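Local atomic coordinates of mandelate racemase/muconate lactonizing enzyme family protein (Roseovarius sp. TM1035, PDB entry 3T9P), a protein that is probably an isomerase or related enzyme of the enolase superfamily, belonging to the mandelate racemase/muconate lactonizing enzyme family, though its own substrate is not established. Residues L250-G255 with V274-P279; I200-D205 with N225-F230; G206-S211 with P235-D240. All coordinates share one frame; numbering follows the deposited sequence.

Contact 1: residues L250-G255 with V274-P279; sequences LLDVAG and VDIVQP
The backbone of Val253 is held by both the main chain and the carboxylate of Asp275. Among the hydrogen bonds, Val253 N donates to Asp275 OD2 over 2.9 Å and nearly straight, at 163°, entering by the anti lone pair of that oxygen. CG of Asp275 lies beside its own backbone N (chi1 -66°), which swings the carboxylate back toward residues 250-255 and lets it stand in for a main-chain acceptor where the strand pairing has not yet begun. The carbonyl of Val253 is gripped twice, by Asp275 N at 2.7 Å and, more loosely, by Ile276 N at 3.3 Å. Beyond it the pairing is parallel: Gly255 N reaches Ile276 O at 3.2 Å, and Gln278 N gives a weak bond to Gly255 O. A CA-H...O contact from Ala254 to Ile276 O lines the same seam.

Charge gathers at the N-terminal ends of the strands. Asp252 OD1 and Asp275 OD2 stand 4.1 Å apart, two like charges whose carboxylate planes are turned 55° from each other; the salt bridge of Asp275 OD1 with Arg246 probably offsets part of the repulsion.

Apolar contact follows on one face of the sheet. Ala254 CB lies against Ile276 CB at 3.8 Å, while the CD1 tip of Ile276 reaches Asp252 CB at 3.5 Å, the two side chains crossing at about a right angle.

Strand 252-255, helix 262-270 and strand 276-277 form a parallel beta-alpha-beta unit, the repeating element of the modified TIM barrel that forms the C-terminal domain of enolase-superfamily enzymes.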
ATOM      1  N   LEU A 250      -4.938  31.639   2.914  1.00 16.81           N
ATOM      2  CA  LEU A 250      -4.506  31.963   4.226  1.00 18.29           C
ATOM      3  C   LEU A 250      -5.030  30.981   5.166  1.00 18.03           C
ATOM      4  O   LEU A 250      -4.523  30.940   6.277  1.00 19.21           O
ATOM      5  CB  LEU A 250      -5.028  33.379   4.643  1.00 17.46           C
ATOM      6  CG  LEU A 250      -4.343  34.419   3.772  1.00 18.24           C
ATOM      7  CD1 LEU A 250      -5.052  35.674   4.105  1.00 26.96           C
ATOM      8  CD2 LEU A 250      -2.930  34.592   4.067  1.00 18.48           C
ATOM      9  N   LEU A 251      -6.148  30.277   4.834  1.00 18.01           N
ATOM     10  CA  LEU A 251      -6.659  29.311   5.829  1.00 16.85           C
ATOM     11  C   LEU A 251      -5.640  28.144   5.868  1.00 17.31           C
ATOM     12  O   LEU A 251      -4.719  28.130   5.104  1.00 18.99           O
ATOM     13  CB  LEU A 251      -8.117  28.861   5.541  1.00 15.01           C
ATOM     14  CG  LEU A 251      -8.374  28.497   4.077  1.00 15.15           C
ATOM     15  CD1 LEU A 251      -7.504  27.319   3.640  1.00 14.94           C
ATOM     16  CD2 LEU A 251      -9.883  28.110   3.882  1.00 18.29           C
ATOM     17  N   ASP A 252      -5.785  27.204   6.813  1.00 18.21           N
ATOM     18  CA  ASP A 252      -4.903  26.008   6.964  1.00 16.17           C
ATOM     19  C   ASP A 252      -5.402  24.920   5.985  1.00 15.59           C
ATOM     20  O   ASP A 252      -6.589  24.560   5.983  1.00 15.13           O
ATOM     21  CB  ASP A 252      -5.011  25.506   8.421  1.00 15.96           C
ATOM     22  CG  ASP A 252      -4.324  26.482   9.480  1.00 20.71           C
ATOM     23  OD1 ASP A 252      -3.327  27.186   9.087  1.00 19.87           O
ATOM     24  OD2 ASP A 252      -4.766  26.500  10.682  1.00 22.71           O
ATOM     25  N   VAL A 253      -4.518  24.457   5.129  1.00 14.68           N
ATOM     26  CA  VAL A 253      -4.774  23.298   4.304  1.00 15.00           C
ATOM     27  C   VAL A 253      -4.233  22.102   5.111  1.00 15.99           C
ATOM     28  O   VAL A 253      -3.096  22.178   5.670  1.00 15.20           O
ATOM     29  CB  VAL A 253      -4.134  23.456   2.942  1.00 16.48           C
ATOM     30  CG1 VAL A 253      -4.191  22.126   2.072  1.00 17.03           C
ATOM     31  CG2 VAL A 253      -4.789  24.638   2.200  1.00 14.05           C
ATOM     32  N   ALA A 254      -5.094  21.058   5.298  1.00 15.62           N
ATOM     33  CA  ALA A 254      -4.776  19.909   6.201  1.00 13.87           C
ATOM     34  C   ALA A 254      -4.880  18.647   5.301  1.00 15.39           C
ATOM     35  O   ALA A 254      -5.628  18.640   4.284  1.00 16.22           O
ATOM     36  CB  ALA A 254      -5.731  19.821   7.298  1.00 13.96           C
ATOM     37  N   GLY A 255      -4.163  17.585   5.664  1.00 14.36           N
ATOM     38  CA  GLY A 255      -4.208  16.401   4.870  1.00 15.11           C
ATOM     39  C   GLY A 255      -3.381  15.271   5.458  1.00 14.46           C
ATOM     40  O   GLY A 255      -2.623  15.489   6.437  1.00 14.02           O
ATOM     41  N   VAL A 274       1.029  20.747   3.279  1.00 18.19           N
ATOM     42  CA  VAL A 274       0.030  21.046   4.258  1.00 16.06           C
ATOM     43  C   VAL A 274       0.478  21.932   5.420  1.00 16.64           C
ATOM     44  O   VAL A 274       1.597  21.904   5.810  1.00 16.13           O
ATOM     45  CB  VAL A 274      -0.532  19.741   4.817  1.00 14.81           C
ATOM     46  CG1 VAL A 274      -1.112  18.893   3.698  1.00 14.58           C
ATOM     47  CG2 VAL A 274       0.540  18.983   5.517  1.00 15.47           C
ATOM     48  N   ASP A 275      -0.450  22.686   5.961  1.00 15.76           N
ATOM     49  CA  ASP A 275      -0.253  23.375   7.217  1.00 15.23           C
ATOM     50  C   ASP A 275      -0.486  22.470   8.468  1.00 16.48           C
ATOM     51  O   ASP A 275       0.047  22.745   9.598  1.00 14.18           O
ATOM     52  CB  ASP A 275      -1.277  24.457   7.271  1.00 16.91           C
ATOM     53  CG  ASP A 275      -1.050  25.497   6.231  1.00 19.27           C
ATOM     54  OD1 ASP A 275       0.034  26.108   6.253  1.00 19.33           O
ATOM     55  OD2 ASP A 275      -1.973  25.773   5.438  1.00 21.35           O
ATOM     56  N   ILE A 276      -1.322  21.402   8.300  1.00 15.14           N
ATOM     57  CA  ILE A 276      -1.752  20.542   9.441  1.00 16.29           C
ATOM     58  C   ILE A 276      -1.767  19.072   8.973  1.00 16.57           C
ATOM     59  O   ILE A 276      -2.274  18.810   7.889  1.00 17.91           O
ATOM     60  CB  ILE A 276      -3.174  20.873   9.887  1.00 16.87           C
ATOM     61  CG1 ILE A 276      -3.296  22.333  10.401  1.00 13.04           C
ATOM     62  CG2 ILE A 276      -3.676  19.834  10.889  1.00 15.53           C
ATOM     63  CD1 ILE A 276      -4.658  22.818  10.681  1.00 19.47           C
ATOM     64  N   VAL A 277      -1.116  18.158   9.710  1.00 15.03           N
ATOM     65  CA  VAL A 277      -1.007  16.726   9.247  1.00 14.65           C
ATOM     66  C   VAL A 277      -2.123  15.945   9.958  1.00 12.76           C
ATOM     67  O   VAL A 277      -2.448  16.283  11.089  1.00 13.29           O
ATOM     68  CB  VAL A 277       0.374  16.023   9.545  1.00 13.58           C
ATOM     69  CG1 VAL A 277       1.571  16.803   8.763  1.00 13.33           C
ATOM     70  CG2 VAL A 277       0.644  15.939  10.979  1.00 10.73           C
ATOM     71  N   GLN A 278      -2.655  14.903   9.294  1.00 12.47           N
ATOM     72  CA  GLN A 278      -3.905  14.277   9.786  1.00 13.00           C
ATOM     73  C   GLN A 278      -3.793  12.803   9.600  1.00 13.73           C
ATOM     74  O   GLN A 278      -4.619  12.245   8.891  1.00 15.17           O
ATOM     75  CB  GLN A 278      -5.093  14.779   8.902  1.00 13.48           C
ATOM     76  CG  GLN A 278      -5.266  16.255   9.085  1.00 15.66           C
ATOM     77  CD  GLN A 278      -6.607  16.727   8.680  1.00 22.71           C
ATOM     78  OE1 GLN A 278      -6.870  16.735   7.470  1.00 21.77           O
ATOM     79  NE2 GLN A 278      -7.456  17.204   9.676  1.00 16.49           N
ATOM     80  N   PRO A 279      -2.767  12.151  10.228  1.00 13.85           N
ATOM     81  CA  PRO A 279      -2.692  10.689  10.107  1.00 13.75           C
ATOM     82  C   PRO A 279      -3.971  10.102  10.746  1.00 13.19           C
ATOM     83  O   PRO A 279      -4.595  10.762  11.632  1.00 12.20           O
ATOM     84  CB  PRO A 279      -1.467  10.309  11.027  1.00 12.62           C
ATOM     85  CG  PRO A 279      -1.412  11.410  12.056  1.00 16.23           C
ATOM     86  CD  PRO A 279      -1.823  12.687  11.233  1.00 14.18           C
TER

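Contact 2: residues I200-D205 with N225-F230; sequences IEKLVD and NGIGHF
Lys202, the residue with the most surface buried here, runs its side chain across Ile227 at about a right angle and bends at its far end toward the turn that follows helix 212-224. Its NZ makes a weak hydrogen bond, 3.3 Å long, to Asn225 O. Gly226, at positive phi, is the C-prime residue of the Schellman motif ending that helix. The backbone of Lys202 is held as well: its carbonyl accepts from Gly228 N at 3.2 Å, while one water accepts a hydrogen bond from Lys202 N and donates one to Gly226 O, each at 2.8 Å.

Strand 201-205, helix 212-224 and strand 229-231 make a right-handed beta-alpha-beta crossover of the barrel domain, and Val204 sits where its strands pair in parallel. Val204 N donates to His229 O at 3.0 Å, almost straight at 172°. On the side turned to the helix, its CG2 meets Phe230 CD1 obliquely at 4.1 Å, and Leu222 packs against both side chains.

Ile227 adds its CG2 branch, which is anti to the backbone N and lies 3.5 Å from Lys202 O and 4.3 Å from Val204 CG1. Facing away from the helix, Leu203 sets CD2 over the centre of the His229 ring in a CH-pi contact, 3.6 Å from the centroid and only 8° off the ring normal.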
ATOM      1  N   ILE A 200     -17.717  30.226  16.432  1.00 21.47           N
ATOM      2  CA  ILE A 200     -17.680  28.747  16.120  1.00 20.51           C
ATOM      3  C   ILE A 200     -16.564  28.525  15.113  1.00 21.34           C
ATOM      4  O   ILE A 200     -16.557  29.234  14.154  1.00 21.13           O
ATOM      5  CB  ILE A 200     -19.022  28.304  15.521  1.00 21.26           C
ATOM      6  CG1 ILE A 200     -20.126  28.558  16.566  1.00 21.14           C
ATOM      7  CG2 ILE A 200     -19.062  26.781  15.171  1.00 17.37           C
ATOM      8  CD1 ILE A 200     -20.276  27.636  17.865  1.00 22.84           C
ATOM      9  N   GLU A 201     -15.628  27.565  15.323  1.00 17.10           N
ATOM     10  CA  GLU A 201     -14.594  27.269  14.329  1.00 17.74           C
ATOM     11  C   GLU A 201     -15.275  26.346  13.280  1.00 16.62           C
ATOM     12  O   GLU A 201     -16.137  25.518  13.655  1.00 16.80           O
ATOM     13  CB  GLU A 201     -13.390  26.575  15.004  1.00 16.94           C
ATOM     14  CG  GLU A 201     -12.499  27.724  15.615  1.00 29.49           C
ATOM     15  CD  GLU A 201     -11.520  27.286  16.656  1.00 39.85           C
ATOM     16  OE1 GLU A 201     -11.824  26.351  17.408  1.00 46.88           O
ATOM     17  OE2 GLU A 201     -10.443  27.897  16.753  1.00 47.18           O
ATOM     18  N   LYS A 202     -14.838  26.493  12.032  1.00 15.71           N
ATOM     19  CA  LYS A 202     -15.457  25.779  10.891  1.00 17.97           C
ATOM     20  C   LYS A 202     -14.402  25.124  10.053  1.00 17.10           C
ATOM     21  O   LYS A 202     -13.353  25.709   9.807  1.00 13.95           O
ATOM     22  CB  LYS A 202     -16.277  26.807  10.096  1.00 18.38           C
ATOM     23  CG  LYS A 202     -17.483  27.314  11.040  1.00 18.93           C
ATOM     24  CD  LYS A 202     -18.077  28.535  10.311  1.00 26.92           C
ATOM     25  CE  LYS A 202     -18.491  29.651  11.214  1.00 37.96           C
ATOM     26  NZ  LYS A 202     -17.537  30.773  10.799  1.00 38.32           N
ATOM     27  N   LEU A 203     -14.713  23.907   9.589  1.00 15.21           N
ATOM     28  CA  LEU A 203     -13.750  23.121   8.858  1.00 14.27           C
ATOM     29  C   LEU A 203     -14.559  22.573   7.696  1.00 12.73           C
ATOM     30  O   LEU A 203     -15.768  22.297   7.820  1.00 13.99           O
ATOM     31  CB  LEU A 203     -13.299  21.910   9.717  1.00 12.11           C
ATOM     32  CG  LEU A 203     -12.541  22.154  11.016  1.00 17.08           C
ATOM     33  CD1 LEU A 203     -13.463  22.529  12.197  1.00 16.50           C
ATOM     34  CD2 LEU A 203     -11.699  20.921  11.442  1.00 14.36           C
ATOM     35  N   VAL A 204     -13.934  22.373   6.569  1.00 13.41           N
ATOM     36  CA  VAL A 204     -14.519  21.569   5.481  1.00 15.75           C
ATOM     37  C   VAL A 204     -13.506  20.614   4.851  1.00 16.68           C
ATOM     38  O   VAL A 204     -12.346  20.822   5.005  1.00 16.35           O
ATOM     39  CB  VAL A 204     -15.261  22.350   4.407  1.00 16.25           C
ATOM     40  CG1 VAL A 204     -16.319  23.218   4.981  1.00 13.27           C
ATOM     41  CG2 VAL A 204     -14.332  23.044   3.570  1.00 17.56           C
ATOM     42  N   ASP A 205     -14.006  19.556   4.211  1.00 12.69           N
ATOM     43  CA  ASP A 205     -13.182  18.592   3.557  1.00 14.67           C
ATOM     44  C   ASP A 205     -13.641  18.444   2.130  1.00 15.51           C
ATOM     45  O   ASP A 205     -14.804  18.253   1.858  1.00 13.65           O
ATOM     46  CB  ASP A 205     -13.209  17.263   4.342  1.00 20.00           C
ATOM     47  CG  ASP A 205     -12.187  16.250   3.898  1.00 20.00           C
ATOM     48  OD1 ASP A 205     -11.592  16.313   2.840  1.00 20.00           O
ATOM     49  OD2 ASP A 205     -12.013  15.357   4.688  1.00 20.00           O
ATOM     50  N   ASN A 225     -16.489  33.123   4.339  1.00 19.91           N
ATOM     51  CA  ASN A 225     -17.325  32.590   5.374  1.00 20.81           C
ATOM     52  C   ASN A 225     -16.701  32.181   6.732  1.00 19.51           C
ATOM     53  O   ASN A 225     -17.373  31.526   7.560  1.00 21.62           O
ATOM     54  CB  ASN A 225     -18.087  31.403   4.745  1.00 20.74           C
ATOM     55  CG  ASN A 225     -19.078  31.899   3.736  1.00 23.86           C
ATOM     56  OD1 ASN A 225     -18.782  32.016   2.534  1.00 27.71           O
ATOM     57  ND2 ASN A 225     -20.215  32.342   4.250  1.00 20.78           N
ATOM     58  N   GLY A 226     -15.453  32.537   6.937  1.00 19.95           N
ATOM     59  CA  GLY A 226     -14.758  32.319   8.237  1.00 21.41           C
ATOM     60  C   GLY A 226     -14.309  30.869   8.469  1.00 20.97           C
ATOM     61  O   GLY A 226     -14.213  30.488   9.591  1.00 20.90           O
ATOM     62  N   ILE A 227     -14.091  30.065   7.405  1.00 20.01           N
ATOM     63  CA  ILE A 227     -13.736  28.626   7.522  1.00 18.73           C
ATOM     64  C   ILE A 227     -12.245  28.622   7.523  1.00 17.66           C
ATOM     65  O   ILE A 227     -11.600  29.079   6.556  1.00 19.21           O
ATOM     66  CB  ILE A 227     -14.240  27.745   6.312  1.00 19.52           C
ATOM     67  CG1 ILE A 227     -15.755  27.779   6.030  1.00 26.08           C
ATOM     68  CG2 ILE A 227     -13.667  26.351   6.357  1.00 20.99           C
ATOM     69  CD1 ILE A 227     -16.621  27.837   7.115  1.00 31.36           C
ATOM     70  N   GLY A 228     -11.671  28.098   8.592  1.00 18.06           N
ATOM     71  CA  GLY A 228     -10.223  28.203   8.839  1.00 18.52           C
ATOM     72  C   GLY A 228      -9.405  26.962   8.532  1.00 18.68           C
ATOM     73  O   GLY A 228      -8.200  26.988   8.701  1.00 17.27           O
ATOM     74  N   HIS A 229     -10.101  25.886   8.046  1.00 17.17           N
ATOM     75  CA  HIS A 229      -9.492  24.550   7.804  1.00 15.37           C
ATOM     76  C   HIS A 229     -10.066  23.966   6.496  1.00 14.00           C
ATOM     77  O   HIS A 229     -11.277  23.805   6.374  1.00 15.30           O
ATOM     78  CB  HIS A 229      -9.827  23.661   9.063  1.00 14.49           C
ATOM     79  CG  HIS A 229      -9.307  22.286   9.061  1.00 14.90           C
ATOM     80  ND1 HIS A 229      -9.786  21.300   8.199  1.00 21.54           N
ATOM     81  CD2 HIS A 229      -8.455  21.657   9.918  1.00 16.66           C
ATOM     82  CE1 HIS A 229      -9.222  20.138   8.514  1.00 16.84           C
ATOM     83  NE2 HIS A 229      -8.414  20.330   9.549  1.00 21.35           N
ATOM     84  N   PHE A 230      -9.200  23.730   5.509  1.00 12.30           N
ATOM     85  CA  PHE A 230      -9.661  23.184   4.224  1.00 14.80           C
ATOM     86  C   PHE A 230      -8.900  21.861   4.041  1.00 10.59           C
ATOM     87  O   PHE A 230      -7.740  21.824   3.762  1.00 12.19           O
ATOM     88  CB  PHE A 230      -9.359  24.154   3.075  1.00 14.29           C
ATOM     89  CG  PHE A 230      -9.961  23.788   1.749  1.00 15.87           C
ATOM     90  CD1 PHE A 230     -10.812  22.680   1.600  1.00 12.49           C
ATOM     91  CD2 PHE A 230      -9.639  24.594   0.608  1.00 11.78           C
ATOM     92  CE1 PHE A 230     -11.394  22.385   0.302  1.00 15.23           C
ATOM     93  CE2 PHE A 230     -10.197  24.357  -0.643  1.00 16.45           C
ATOM     94  CZ  PHE A 230     -11.114  23.262  -0.858  1.00 14.34           C
TER
HETATM   95  O   HOH W   1     -13.237  28.660  11.474  1.00 17.31           O

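Contact 3: residues G206-S211 with P235-D240; sequences GNSCYS and PYWEYD
With chi1 at -70°, Ser208 carries OG beside its own backbone N and out to the main chain of Pro235 and Tyr236, while Tyr236, at chi1 70°, holds its ring between its backbone N and carbonyl carbon, one edge turned to the same oxygen. Tyr236 N donates to Ser208 OG at 3.0 Å, with a bent N-H...O angle of 140°. The ring edge follows, CD2 lying 3.5 Å from OG. That hydroxyl is also hydrogen-bonded to Glu232 OE2, so two partners fix its position. An alanine here would lose the hydroxyl and is likely to leave Tyr236 N and the Glu232 carboxylate each without this mate.

Carbon contact is close beside the bond: Ser208 CB rests 3.5 Å from Pro235 CA, tighter than usual. Two carbons of the proline ring meet carbonyls, CG approaching Ser208 O at 3.6 Å and CD approaching Tyr210 O at 3.5 Å. Each segment holds a beta turn, type I' from Gly206 to Cys209 and type I from Pro235 to Glu238.

Tyr236 OH is hydrogen-bonded to Leu93 O of the second subunit, and the Trp237 ring stands edge-to-face with Tyr89 of that subunit, placing the contact at the dimer interface. Within the chain it joins the loop between strand 201-205 and helix 212-224 to the loop leading from strand 229-231 into helix 239-248.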
ATOM      1  N   GLY A 206     -12.688  18.557   1.249  1.00 13.40           N
ATOM      2  CA  GLY A 206     -12.920  18.373  -0.144  1.00 16.36           C
ATOM      3  C   GLY A 206     -12.690  16.948  -0.633  1.00 15.70           C
ATOM      4  O   GLY A 206     -12.886  16.675  -1.750  1.00 16.53           O
ATOM      5  N   ASN A 207     -12.230  16.076   0.232  1.00 15.61           N
ATOM      6  CA  ASN A 207     -11.897  14.680  -0.171  1.00 16.22           C
ATOM      7  C   ASN A 207     -11.413  14.492  -1.615  1.00 15.62           C
ATOM      8  O   ASN A 207     -11.997  13.688  -2.353  1.00 14.06           O
ATOM      9  CB  ASN A 207     -13.095  13.738   0.147  1.00 16.04           C
ATOM     10  CG  ASN A 207     -13.365  13.695   1.622  1.00 17.85           C
ATOM     11  OD1 ASN A 207     -14.236  14.412   2.122  1.00 17.40           O
ATOM     12  ND2 ASN A 207     -12.610  12.879   2.346  1.00 17.98           N
ATOM     13  N   SER A 208     -10.342  15.208  -1.975  1.00 12.36           N
ATOM     14  CA  SER A 208      -9.600  14.980  -3.206  1.00 16.06           C
ATOM     15  C   SER A 208     -10.310  15.485  -4.456  1.00 14.98           C
ATOM     16  O   SER A 208     -10.001  15.041  -5.575  1.00 15.27           O
ATOM     17  CB  SER A 208      -9.149  13.487  -3.399  1.00 16.94           C
ATOM     18  OG  SER A 208      -8.116  13.068  -2.498  1.00 17.55           O
ATOM     19  N   CYS A 209     -11.350  16.281  -4.289  1.00 16.92           N
ATOM     20  CA  CYS A 209     -12.153  16.680  -5.437  1.00 16.35           C
ATOM     21  C   CYS A 209     -11.414  17.552  -6.486  1.00 17.76           C
ATOM     22  O   CYS A 209     -11.584  17.348  -7.715  1.00 17.40           O
ATOM     23  CB  CYS A 209     -13.379  17.482  -4.962  1.00 15.87           C
ATOM     24  SG  CYS A 209     -14.614  17.878  -6.329  1.00 19.72           S
ATOM     25  N   TYR A 210     -10.693  18.585  -6.039  1.00 17.75           N
ATOM     26  CA  TYR A 210     -10.438  19.721  -6.936  1.00 16.96           C
ATOM     27  C   TYR A 210      -9.087  19.778  -7.585  1.00 18.13           C
ATOM     28  O   TYR A 210      -8.085  19.381  -6.996  1.00 19.73           O
ATOM     29  CB  TYR A 210     -10.591  21.047  -6.157  1.00 17.67           C
ATOM     30  CG  TYR A 210     -11.915  21.241  -5.595  1.00 17.51           C
ATOM     31  CD1 TYR A 210     -13.009  21.471  -6.456  1.00 18.73           C
ATOM     32  CD2 TYR A 210     -12.130  21.210  -4.247  1.00 14.82           C
ATOM     33  CE1 TYR A 210     -14.256  21.664  -5.935  1.00 22.62           C
ATOM     34  CE2 TYR A 210     -13.409  21.395  -3.708  1.00 14.74           C
ATOM     35  CZ  TYR A 210     -14.459  21.645  -4.558  1.00 18.62           C
ATOM     36  OH  TYR A 210     -15.755  21.881  -4.079  1.00 17.78           O
ATOM     37  N   SER A 211      -9.004  20.435  -8.749  1.00 18.52           N
ATOM     38  CA  SER A 211      -7.706  20.837  -9.289  1.00 19.20           C
ATOM     39  C   SER A 211      -7.258  22.095  -8.481  1.00 20.31           C
ATOM     40  O   SER A 211      -8.083  22.722  -7.852  1.00 19.32           O
ATOM     41  CB  SER A 211      -7.819  21.228 -10.799  1.00 20.82           C
ATOM     42  OG  SER A 211      -8.750  22.307 -10.872  1.00 24.12           O
ATOM     43  N   PRO A 235      -6.572  15.896  -5.138  1.00 18.20           N
ATOM     44  CA  PRO A 235      -6.196  14.447  -4.966  1.00 17.43           C
ATOM     45  C   PRO A 235      -4.995  14.361  -4.006  1.00 16.27           C
ATOM     46  O   PRO A 235      -3.936  15.048  -4.190  1.00 16.56           O
ATOM     47  CB  PRO A 235      -5.847  13.997  -6.393  1.00 16.74           C
ATOM     48  CG  PRO A 235      -6.808  14.839  -7.280  1.00 18.34           C
ATOM     49  CD  PRO A 235      -6.616  16.248  -6.582  1.00 19.76           C
ATOM     50  N   TYR A 236      -5.145  13.532  -2.960  1.00 14.28           N
ATOM     51  CA  TYR A 236      -4.149  13.497  -1.913  1.00 14.16           C
ATOM     52  C   TYR A 236      -2.789  13.034  -2.383  1.00 14.15           C
ATOM     53  O   TYR A 236      -1.758  13.387  -1.735  1.00 14.40           O
ATOM     54  CB  TYR A 236      -4.627  12.662  -0.692  1.00 13.44           C
ATOM     55  CG  TYR A 236      -4.725  11.180  -0.935  1.00 14.56           C
ATOM     56  CD1 TYR A 236      -3.569  10.391  -0.933  1.00 16.10           C
ATOM     57  CD2 TYR A 236      -5.980  10.565  -1.203  1.00 11.56           C
ATOM     58  CE1 TYR A 236      -3.613   9.020  -1.109  1.00 18.61           C
ATOM     59  CE2 TYR A 236      -6.063   9.171  -1.381  1.00 12.67           C
ATOM     60  CZ  TYR A 236      -4.869   8.401  -1.315  1.00 12.12           C
ATOM     61  OH  TYR A 236      -4.873   7.046  -1.529  1.00 13.66           O
ATOM     62  N   TRP A 237      -2.746  12.309  -3.492  1.00 14.45           N
ATOM     63  CA  TRP A 237      -1.445  11.769  -4.026  1.00 15.39           C
ATOM     64  C   TRP A 237      -0.809  12.796  -4.970  1.00 18.30           C
ATOM     65  O   TRP A 237       0.283  12.561  -5.435  1.00 18.38           O
ATOM     66  CB  TRP A 237      -1.659  10.458  -4.812  1.00 14.67           C
ATOM     67  CG  TRP A 237      -2.720  10.558  -5.885  1.00 13.15           C
ATOM     68  CD1 TRP A 237      -2.491  10.768  -7.208  1.00 20.06           C
ATOM     69  CD2 TRP A 237      -4.124  10.393  -5.747  1.00 13.35           C
ATOM     70  NE1 TRP A 237      -3.683  10.767  -7.885  1.00 15.90           N
ATOM     71  CE2 TRP A 237      -4.694  10.564  -7.012  1.00 17.16           C
ATOM     72  CE3 TRP A 237      -4.987  10.172  -4.635  1.00 14.88           C
ATOM     73  CZ2 TRP A 237      -6.079  10.513  -7.243  1.00 18.29           C
ATOM     74  CZ3 TRP A 237      -6.349  10.143  -4.835  1.00 13.92           C
ATOM     75  CH2 TRP A 237      -6.890  10.280  -6.160  1.00 18.76           C
ATOM     76  N   GLU A 238      -1.430  13.960  -5.214  1.00 17.94           N
ATOM     77  CA  GLU A 238      -0.763  15.077  -5.967  1.00 18.05           C
ATOM     78  C   GLU A 238      -0.275  16.144  -5.035  1.00 18.73           C
ATOM     79  O   GLU A 238      -0.919  17.181  -4.865  1.00 18.14           O
ATOM     80  CB  GLU A 238      -1.744  15.706  -6.955  1.00 19.09           C
ATOM     81  CG  GLU A 238      -2.304  14.720  -7.946  1.00 18.37           C
ATOM     82  CD  GLU A 238      -1.264  14.370  -9.020  1.00 22.95           C
ATOM     83  OE1 GLU A 238      -0.155  14.958  -9.026  1.00 26.44           O
ATOM     84  OE2 GLU A 238      -1.567  13.499  -9.850  1.00 26.54           O
ATOM     85  N   TYR A 239       0.880  15.903  -4.456  1.00 18.35           N
ATOM     86  CA  TYR A 239       1.383  16.717  -3.406  1.00 19.85           C
ATOM     87  C   TYR A 239       1.629  18.181  -3.878  1.00 20.67           C
ATOM     88  O   TYR A 239       1.420  19.123  -3.134  1.00 17.89           O
ATOM     89  CB  TYR A 239       2.663  16.038  -2.891  1.00 20.45           C
ATOM     90  CG  TYR A 239       2.319  14.727  -2.206  1.00 20.15           C
ATOM     91  CD1 TYR A 239       1.847  14.723  -0.879  1.00 23.97           C
ATOM     92  CD2 TYR A 239       2.389  13.493  -2.883  1.00 24.22           C
ATOM     93  CE1 TYR A 239       1.519  13.478  -0.232  1.00 17.62           C
ATOM     94  CE2 TYR A 239       2.004  12.277  -2.246  1.00 21.73           C
ATOM     95  CZ  TYR A 239       1.598  12.318  -0.927  1.00 19.82           C
ATOM     96  OH  TYR A 239       1.212  11.165  -0.321  1.00 17.80           O
ATOM     97  N   ASP A 240       2.096  18.346  -5.106  1.00 20.90           N
ATOM     98  CA  ASP A 240       2.397  19.709  -5.630  1.00 22.93           C
ATOM     99  C   ASP A 240       1.118  20.491  -5.856  1.00 22.25           C
ATOM    100  O   ASP A 240       1.126  21.710  -5.733  1.00 22.28           O
ATOM    101  CB  ASP A 240       3.156  19.641  -6.952  1.00 23.82           C
ATOM    102  CG  ASP A 240       4.608  19.283  -6.769  1.00 28.24           C
ATOM    103  OD1 ASP A 240       5.112  19.359  -5.645  1.00 38.02           O
ATOM    104  OD2 ASP A 240       5.272  18.874  -7.732  1.00 38.18           O
TER

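Contacts 1 and 2 are two seams of one sheet, their centres about 12 Å apart, separated by the pairing of strands 229-231 and 252-255. Probable hydrogen bonds join them directly: Asp252 O to Phe230 N at 2.8 Å and Asp252 N to Gly228 O at 3.1 Å. Contact 3 lies beyond the C-terminal ends of strands 201-205 and 229-231, its centre about 18 Å from that of contact 2, which it touches where Phe230 CZ meets Tyr210 CD2 at 4.1 Å. Contacts 1 and 3 do not touch, their nearest atoms being about 7 Å apart. In enolase-superfamily barrels, the active site lies at the C-terminal strand ends, so contact 3 is probably on that side; no ligand or metal site is established here.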